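Local atomic coordinates of cerato-platanin-like protein (Moniliophthora perniciosa, PDB entry 3SUK), a protein that is of uncertain function but belongs to the secreted cerato-platanin family of fungal proteins. Residues N10-A15 against I47-D52; N63-S68 against N88-A93. All coordinates share one frame; numbering follows the deposited sequence. Where two conformers were deposited one is given.

Contact 1: residues N10-A15 against I47-D52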
ATOM      1  N   ASN A  10       4.818  -8.599   5.486  1.00  7.93           N
ATOM      2  CA  ASN A  10       3.731  -9.448   5.945  1.00  8.54           C
ATOM      3  C   ASN A  10       2.905  -8.857   7.093  1.00  8.13           C
ATOM      4  O   ASN A  10       1.878  -9.341   7.373  1.00 10.17           O
ATOM      5  CB  ASN A  10       4.251 -10.836   6.341  1.00  9.23           C
ATOM      6  CG  ASN A  10       4.817 -11.615   5.173  1.00  8.65           C
ATOM      7  OD1 ASN A  10       5.953 -12.015   5.214  1.00  9.64           O
ATOM      8  ND2 ASN A  10       4.038 -11.803   4.146  1.00 10.08           N
ATOM      9  N   THR A  11       3.364  -7.784   7.709  1.00  9.44           N
ATOM     10  CA  THR A  11       2.593  -7.048   8.721  1.00 10.72           C
ATOM     11  C   THR A  11       1.233  -6.742   8.086  1.00 10.61           C
ATOM     12  O   THR A  11       0.222  -6.967   8.669  1.00 11.64           O
ATOM     13  CB  THR A  11       3.332  -5.690   9.014  1.00 14.00           C
ATOM     14  OG1 THR A  11       4.534  -5.960   9.733  1.00 20.48           O
ATOM     15  CG2 THR A  11       2.482  -4.797   9.830  1.00 19.17           C
ATOM     16  N   TYR A  12       1.212  -6.307   6.835  1.00  9.86           N
ATOM     17  CA  TYR A  12      -0.028  -5.874   6.172  1.00  8.84           C
ATOM     18  C   TYR A  12      -0.950  -6.974   5.666  1.00 10.51           C
ATOM     19  O   TYR A  12      -2.026  -6.695   5.263  1.00 12.60           O
ATOM     20  CB  TYR A  12       0.298  -4.860   5.042  1.00  9.21           C
ATOM     21  CG  TYR A  12       1.219  -3.742   5.511  1.00  8.95           C
ATOM     22  CD1 TYR A  12       0.874  -2.919   6.578  1.00 11.47           C
ATOM     23  CD2 TYR A  12       2.447  -3.539   4.918  1.00  8.12           C
ATOM     24  CE1 TYR A  12       1.732  -1.912   7.012  1.00 11.32           C
ATOM     25  CE2 TYR A  12       3.295  -2.570   5.364  1.00 10.18           C
ATOM     26  CZ  TYR A  12       2.960  -1.767   6.409  1.00 10.34           C
ATOM     27  OH  TYR A  12       3.807  -0.787   6.852  1.00 11.17           O
ATOM     28  N   ASP A  13      -0.457  -8.197   5.667  1.00  9.48           N
ATOM     29  CA  ASP A  13      -1.217  -9.360   5.185  1.00 12.79           C
ATOM     30  C   ASP A  13      -2.288  -9.787   6.147  1.00 13.76           C
ATOM     31  O   ASP A  13      -3.157 -10.519   5.802  1.00 15.40           O
ATOM     32  CB  ASP A  13      -0.304 -10.538   4.856  1.00  9.67           C
ATOM     33  CG  ASP A  13       0.358 -10.357   3.541  1.00  8.44           C
ATOM     34  OD1 ASP A  13      -0.362 -10.461   2.551  1.00 10.98           O
ATOM     35  OD2 ASP A  13       1.515 -10.071   3.530  1.00  9.74           O
ATOM     36  N   ASN A  14      -2.189  -9.277   7.348  1.00 11.23           N
ATOM     37  CA  ASN A  14      -3.069  -9.694   8.432  1.00 13.56           C
ATOM     38  C   ASN A  14      -4.220  -8.679   8.632  1.00 12.65           C
ATOM     39  O   ASN A  14      -4.027  -7.607   9.130  1.00 15.22           O
ATOM     40  CB  ASN A  14      -2.191  -9.926   9.713  1.00 15.33           C
ATOM     41  CG  ASN A  14      -1.069 -11.049   9.521  1.00 14.13           C
ATOM     42  OD1 ASN A  14      -1.368 -12.227   9.467  1.00 17.16           O
ATOM     43  ND2 ASN A  14       0.173 -10.643   9.407  1.00 12.75           N
ATOM     44  N   ALA A  15      -5.434  -9.097   8.279  1.00 12.99           N
ATOM     45  CA  ALA A  15      -6.636  -8.242   8.290  1.00 12.89           C
ATOM     46  C   ALA A  15      -6.946  -7.636   9.642  1.00 15.31           C
ATOM     47  O   ALA A  15      -7.496  -6.575   9.729  1.00 15.93           O
ATOM     48  CB  ALA A  15      -7.877  -9.015   7.818  1.00 15.05           C
ATOM     49  N   ILE A  47      -2.954  -2.793   0.436  1.00  8.23           N
ATOM     50  CA  ILE A  47      -2.558  -1.769   1.394  1.00  7.70           C
ATOM     51  C   ILE A  47      -1.053  -1.855   1.620  1.00  6.50           C
ATOM     52  O   ILE A  47      -0.457  -2.873   1.359  1.00  7.59           O
ATOM     53  CB  ILE A  47      -3.277  -1.900   2.748  1.00  7.59           C
ATOM     54  CG1 ILE A  47      -3.006  -3.265   3.366  1.00  9.78           C
ATOM     55  CG2 ILE A  47      -4.789  -1.621   2.630  1.00  8.71           C
ATOM     56  CD1 ILE A  47      -3.260  -3.352   4.850  1.00 11.58           C
ATOM     57  N   GLY A  48      -0.472  -0.760   2.075  1.00  6.46           N
ATOM     58  CA  GLY A  48       0.943  -0.768   2.367  1.00  8.40           C
ATOM     59  C   GLY A  48       1.492   0.542   2.882  1.00  8.48           C
ATOM     60  O   GLY A  48       0.799   1.504   3.061  1.00  9.23           O
ATOM     61  N   ALA A  49       2.802   0.527   3.081  1.00  8.29           N
ATOM     62  CA  ALA A  49       3.559   1.701   3.455  1.00  9.26           C
ATOM     63  C   ALA A  49       4.083   2.387   2.184  1.00  6.62           C
ATOM     64  O   ALA A  49       4.286   1.693   1.203  1.00  7.24           O
ATOM     65  CB  ALA A  49       4.721   1.296   4.361  1.00  8.32           C
ATOM     66  N   SER A  50       4.256   3.710   2.228  1.00  7.39           N
ATOM     67  CA  SER A  50       4.872   4.481   1.162  1.00  8.45           C
ATOM     68  C   SER A  50       5.817   5.540   1.748  1.00  7.56           C
ATOM     69  O   SER A  50       5.565   6.092   2.767  1.00  8.88           O
ATOM     70  CB  SER A  50       3.808   5.163   0.307  1.00  8.10           C
ATOM     71  OG  SER A  50       4.359   6.107  -0.563  1.00  9.92           O
ATOM     72  N   SER A  51       6.886   5.815   1.029  1.00  9.44           N
ATOM     73  CA  SER A  51       7.811   6.905   1.353  1.00  9.12           C
ATOM     74  C   SER A  51       7.166   8.268   1.202  1.00 10.36           C
ATOM     75  O   SER A  51       7.666   9.246   1.695  1.00 10.57           O
ATOM     76  CB  SER A  51       9.105   6.797   0.536  1.00 10.36           C
ATOM     77  OG  SER A  51       8.893   6.626  -0.819  1.00 10.87           O
ATOM     78  N   ASP A  52       6.011   8.312   0.547  1.00  9.00           N
ATOM     79  CA  ASP A  52       5.224   9.556   0.467  1.00 10.62           C
ATOM     80  C   ASP A  52       4.713   9.968   1.847  1.00 10.29           C
ATOM     81  O   ASP A  52       4.414  11.091   2.070  1.00 10.92           O
ATOM     82  CB  ASP A  52       4.040   9.466  -0.514  1.00  9.46           C
ATOM     83  CG  ASP A  52       4.459   9.506  -1.963  1.00 10.38           C
ATOM     84  OD1 ASP A  52       5.627   9.638  -2.241  1.00 14.28           O
ATOM     85  OD2 ASP A  52       3.591   9.440  -2.806  1.00 12.56           O
TER
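Tyr12 leans on the strand 47-50 and meets three successive residues: Ile47, Gly48 and Ala49. The strand belongs to the double-psi beta barrel of the cerato-platanin family. Tyr12 sits on a short 3-10 turn, residues 10-13, in the long loop that follows strand 4-8. At its root, CB of Tyr12 lies 3.9 Å from CD1 of Ile47. The same methyl also lies 3.6 Å from Tyr12 O. In Ile47 the branch to CG1 stands between the backbone N and the carbonyl carbon (chi1 58°), and the chain then extends to bring CD1 to the turn. Further out, the ring of Tyr12 passes over Gly48. CD2 is 4.1 Å from CA of Gly48, which lies over one ring face, displaced toward the rim. This is a CH-pi contact, with Gly48 CA 4.3 Å from the ring centroid. CE2 and CZ come next and approach the backbone N of Ala49 obliquely. CZ is also 4.1 Å from Ala49 CB. The tip, OH, lies 3.4 Å from Ala49 CB and makes a hydrogen bond to Asp84 OD2. That bond fixes the polar end of a buried ring and gives its hydroxyl a partner. No hydrogen bond joins the two segments; the contact is apolar and buried. Behind Tyr12, the turn is tied to the start of helix 94-101. Asp13 takes the backbone N-H groups of Gln94 and Ala95 on its two carboxylate oxygens. The helix start probably favours its negative charge. Asn10 braces this carboxylate from within the turn: its ND2 reaches Asp13 OD2 at 3.1 Å, from above the carboxylate plane (46° out of it).

Contact 2: residues N63-S68 against N88-A93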
ATOM      1  N   ASN A  63      -3.500   8.033   0.842  1.00  7.89           N
ATOM      2  CA  ASN A  63      -3.366   8.201  -0.580  1.00  8.07           C
ATOM      3  C   ASN A  63      -3.595   6.903  -1.327  1.00  6.56           C
ATOM      4  O   ASN A  63      -3.210   5.857  -0.913  1.00  7.13           O
ATOM      5  CB  ASN A  63      -2.010   8.776  -0.961  1.00 10.05           C
ATOM      6  CG  ASN A  63      -1.933  10.299  -0.780  1.00 10.70           C
ATOM      7  OD1 ASN A  63      -2.869  10.938  -0.400  1.00 11.21           O
ATOM      8  ND2 ASN A  63      -0.785  10.812  -0.997  1.00 12.30           N
ATOM      9  N   CYS A  64      -4.219   7.055  -2.473  1.00  7.64           N
ATOM     10  CA  CYS A  64      -4.598   5.967  -3.335  1.00  6.85           C
ATOM     11  C   CYS A  64      -3.726   5.995  -4.587  1.00  6.79           C
ATOM     12  O   CYS A  64      -3.656   6.971  -5.223  1.00  8.11           O
ATOM     13  CB  CYS A  64      -6.073   6.175  -3.724  1.00  9.89           C
ATOM     14  SG  CYS A  64      -6.784   4.870  -4.779  1.00  9.43           S
ATOM     15  N   TYR A  65      -3.083   4.881  -4.877  1.00  7.38           N
ATOM     16  CA  TYR A  65      -2.155   4.756  -5.970  1.00  7.63           C
ATOM     17  C   TYR A  65      -2.531   3.614  -6.893  1.00  9.52           C
ATOM     18  O   TYR A  65      -2.837   2.534  -6.450  1.00 10.36           O
ATOM     19  CB  TYR A  65      -0.753   4.487  -5.434  1.00  8.02           C
ATOM     20  CG  TYR A  65      -0.219   5.559  -4.541  1.00  7.92           C
ATOM     21  CD1 TYR A  65      -0.446   5.509  -3.182  1.00  7.68           C
ATOM     22  CD2 TYR A  65       0.522   6.618  -5.048  1.00  8.57           C
ATOM     23  CE1 TYR A  65       0.060   6.456  -2.353  1.00  7.56           C
ATOM     24  CE2 TYR A  65       1.008   7.593  -4.223  1.00  9.75           C
ATOM     25  CZ  TYR A  65       0.748   7.524  -2.886  1.00  9.74           C
ATOM     26  OH  TYR A  65       1.224   8.488  -2.055  1.00 11.93           O
ATOM     27  N   THR A  66      -2.445   3.866  -8.179  1.00  8.59           N
ATOM     28  CA  THR A  66      -2.550   2.820  -9.172  1.00  9.01           C
ATOM     29  C   THR A  66      -1.122   2.425  -9.457  1.00  9.53           C
ATOM     30  O   THR A  66      -0.333   3.217  -9.916  1.00  9.50           O
ATOM     31  CB  THR A  66      -3.232   3.299 -10.454  1.00  9.30           C
ATOM     32  OG1 THR A  66      -4.585   3.615 -10.156  1.00 11.08           O
ATOM     33  CG2 THR A  66      -3.218   2.218 -11.486  1.00 11.31           C
ATOM     34  N   ILE A  67      -0.817   1.178  -9.134  1.00  6.87           N
ATOM     35  CA  ILE A  67       0.533   0.615  -9.225  1.00  7.70           C
ATOM     36  C   ILE A  67       0.521  -0.424 -10.331  1.00  7.80           C
ATOM     37  O   ILE A  67      -0.299  -1.264 -10.351  1.00  8.77           O
ATOM     38  CB  ILE A  67       0.983  -0.022  -7.887  1.00  6.45           C
ATOM     39  CG1 ILE A  67       0.944   1.009  -6.729  1.00  9.23           C
ATOM     40  CG2 ILE A  67       2.407  -0.564  -7.993  1.00  9.23           C
ATOM     41  CD1 ILE A  67       1.178   0.445  -5.418  1.00  8.16           C
ATOM     42  N   SER A  68       1.477  -0.316 -11.244  1.00  9.02           N
ATOM     43  CA  SER A  68       1.610  -1.148 -12.439  0.50  8.85           C
ATOM     44  C   SER A  68       2.969  -1.835 -12.531  1.00  9.04           C
ATOM     45  O   SER A  68       3.958  -1.298 -12.152  1.00  9.93           O
ATOM     46  CB  SER A  68       1.465  -0.294 -13.693  0.50 10.38           C
ATOM     47  OG  SER A  68       0.213   0.308 -13.679  0.50  9.47           O
ATOM     48  N   ASN A  88      11.599   3.754   1.446  1.00 11.03           N
ATOM     49  CA  ASN A  88      11.924   3.854   0.022  1.00 12.07           C
ATOM     50  C   ASN A  88      10.851   3.211  -0.876  1.00  9.57           C
ATOM     51  O   ASN A  88      10.860   2.034  -1.036  1.00 12.29           O
ATOM     52  CB  ASN A  88      13.299   3.166  -0.177  1.00 14.81           C
ATOM     53  CG  ASN A  88      13.745   3.082  -1.586  1.00 12.98           C
ATOM     54  OD1 ASN A  88      13.424   3.869  -2.391  1.00 16.15           O
ATOM     55  ND2 ASN A  88      14.598   2.132  -1.835  1.00 17.58           N
ATOM     56  N   GLY A  89      10.027   4.008  -1.510  1.00  9.64           N
ATOM     57  CA  GLY A  89       8.895   3.487  -2.267  1.00 10.12           C
ATOM     58  C   GLY A  89       7.825   2.783  -1.429  1.00  7.52           C
ATOM     59  O   GLY A  89       7.455   3.287  -0.408  1.00  8.85           O
ATOM     60  N   PHE A  90       7.391   1.621  -1.882  1.00  8.53           N
ATOM     61  CA  PHE A  90       6.275   0.926  -1.230  1.00  7.91           C
ATOM     62  C   PHE A  90       6.701  -0.353  -0.520  1.00  7.92           C
ATOM     63  O   PHE A  90       7.450  -1.138  -1.045  1.00  8.12           O
ATOM     64  CB  PHE A  90       5.187   0.494  -2.252  1.00  8.29           C
ATOM     65  CG  PHE A  90       4.460   1.618  -2.929  1.00  8.67           C
ATOM     66  CD1 PHE A  90       3.429   2.241  -2.289  1.00  8.98           C
ATOM     67  CD2 PHE A  90       4.739   1.967  -4.247  1.00  9.54           C
ATOM     68  CE1 PHE A  90       2.756   3.242  -2.900  1.00  8.59           C
ATOM     69  CE2 PHE A  90       4.053   2.992  -4.858  1.00 11.20           C
ATOM     70  CZ  PHE A  90       3.040   3.593  -4.162  1.00 10.26           C
ATOM     71  N   ASN A  91       6.165  -0.552   0.668  1.00  7.93           N
ATOM     72  CA  ASN A  91       6.169  -1.856   1.300  1.00  8.77           C
ATOM     73  C   ASN A  91       4.710  -2.316   1.448  1.00  7.83           C
ATOM     74  O   ASN A  91       3.993  -1.804   2.214  1.00  9.70           O
ATOM     75  CB  ASN A  91       6.780  -1.818   2.708  1.00  9.71           C
ATOM     76  CG  ASN A  91       8.117  -1.111   2.791  1.00 10.93           C
ATOM     77  OD1 ASN A  91       8.888  -1.050   1.884  1.00 13.82           O
ATOM     78  ND2 ASN A  91       8.356  -0.574   3.942  1.00 12.93           N
ATOM     79  N   VAL A  92       4.350  -3.340   0.695  1.00  7.51           N
ATOM     80  CA  VAL A  92       2.951  -3.758   0.583  1.00  7.88           C
ATOM     81  C   VAL A  92       2.671  -5.151   1.121  1.00  7.50           C
ATOM     82  O   VAL A  92       3.536  -5.899   1.340  1.00  7.74           O
ATOM     83  CB  VAL A  92       2.418  -3.630  -0.895  1.00  6.81           C
ATOM     84  CG1 VAL A  92       2.682  -2.184  -1.409  1.00  8.92           C
ATOM     85  CG2 VAL A  92       3.017  -4.714  -1.818  1.00  8.87           C
ATOM     86  N   ALA A  93       1.398  -5.467   1.302  1.00  7.30           N
ATOM     87  CA  ALA A  93       1.056  -6.823   1.735  1.00  7.69           C
ATOM     88  C   ALA A  93       1.580  -7.793   0.674  1.00  7.64           C
ATOM     89  O   ALA A  93       1.537  -7.526  -0.485  1.00  7.83           O
ATOM     90  CB  ALA A  93      -0.458  -6.956   1.892  1.00  7.36           C
TER
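The Phe90 ring carries CD1 of Ile67 over one face and turns its edge to Tyr65. The three side chains meet inside the double-psi beta barrel, where strands 64-71 and 90-92 are not neighbours in the sheet. Ile67 CD1 stands above the centre of the Phe90 ring, 3.8 Å from the centroid, in a CH-pi contact. It is nearly on the ring normal, 10° off. The two side chains come from opposite directions. CG1 of Ile67 follows behind, 4.1 Å from Phe90 CE2, and the extended end of the chain (chi2 172°) carries CD1 across the face.

Tyr65 and Phe90 form a T-shaped pair, with planes at 76° and centroids 5.2 Å apart. Phe90 gives the edge and Tyr65 the face. CZ of Phe90 points at the root of the Tyr65 ring, 3.8 Å from CG, so it lies toward the rim and not over the centre. CE1 of Phe90 is 3.9 Å from Tyr65 CD1. Tyr65 and Ile67 are two residues apart on one strand; Ile67 covers a face of Phe90 and Tyr65 meets its edge. Leu6 and Val4 of strand 4-8 also pack on Phe90, and Leu80 of strand 74-83 touches Ile67.

The polar end of Tyr65 is gripped twice. Its OH is hydrogen-bonded to Asp52 OD2, which helps fix the ring that Phe90 abuts. The second bond comes from Asn63 ND2, 3.2 Å from Tyr65 OH, and the hydroxyl oxygen lies in the plane of the Asn63 amide.

In the fold
Contacts 1 and 2 lie in one barrel, with centres about 9 Å apart. They follow each other along the chain but meet in space, since strands 47-50 and 90-92 are neighbours in the sheet. A probable backbone hydrogen bond joins them there, Ala49 N to Asn91 O at 2.8 Å. Asn91 O is also 3.3 Å from Tyr12 CE2, so the ring of contact 1 packs against the strand of contact 2. The Asp52-Tyr65 bond, 2.7 Å from OD2 to OH, is the second link. At the other end, Asp13 OD1 touches Ala93 CB at 3.6 Å.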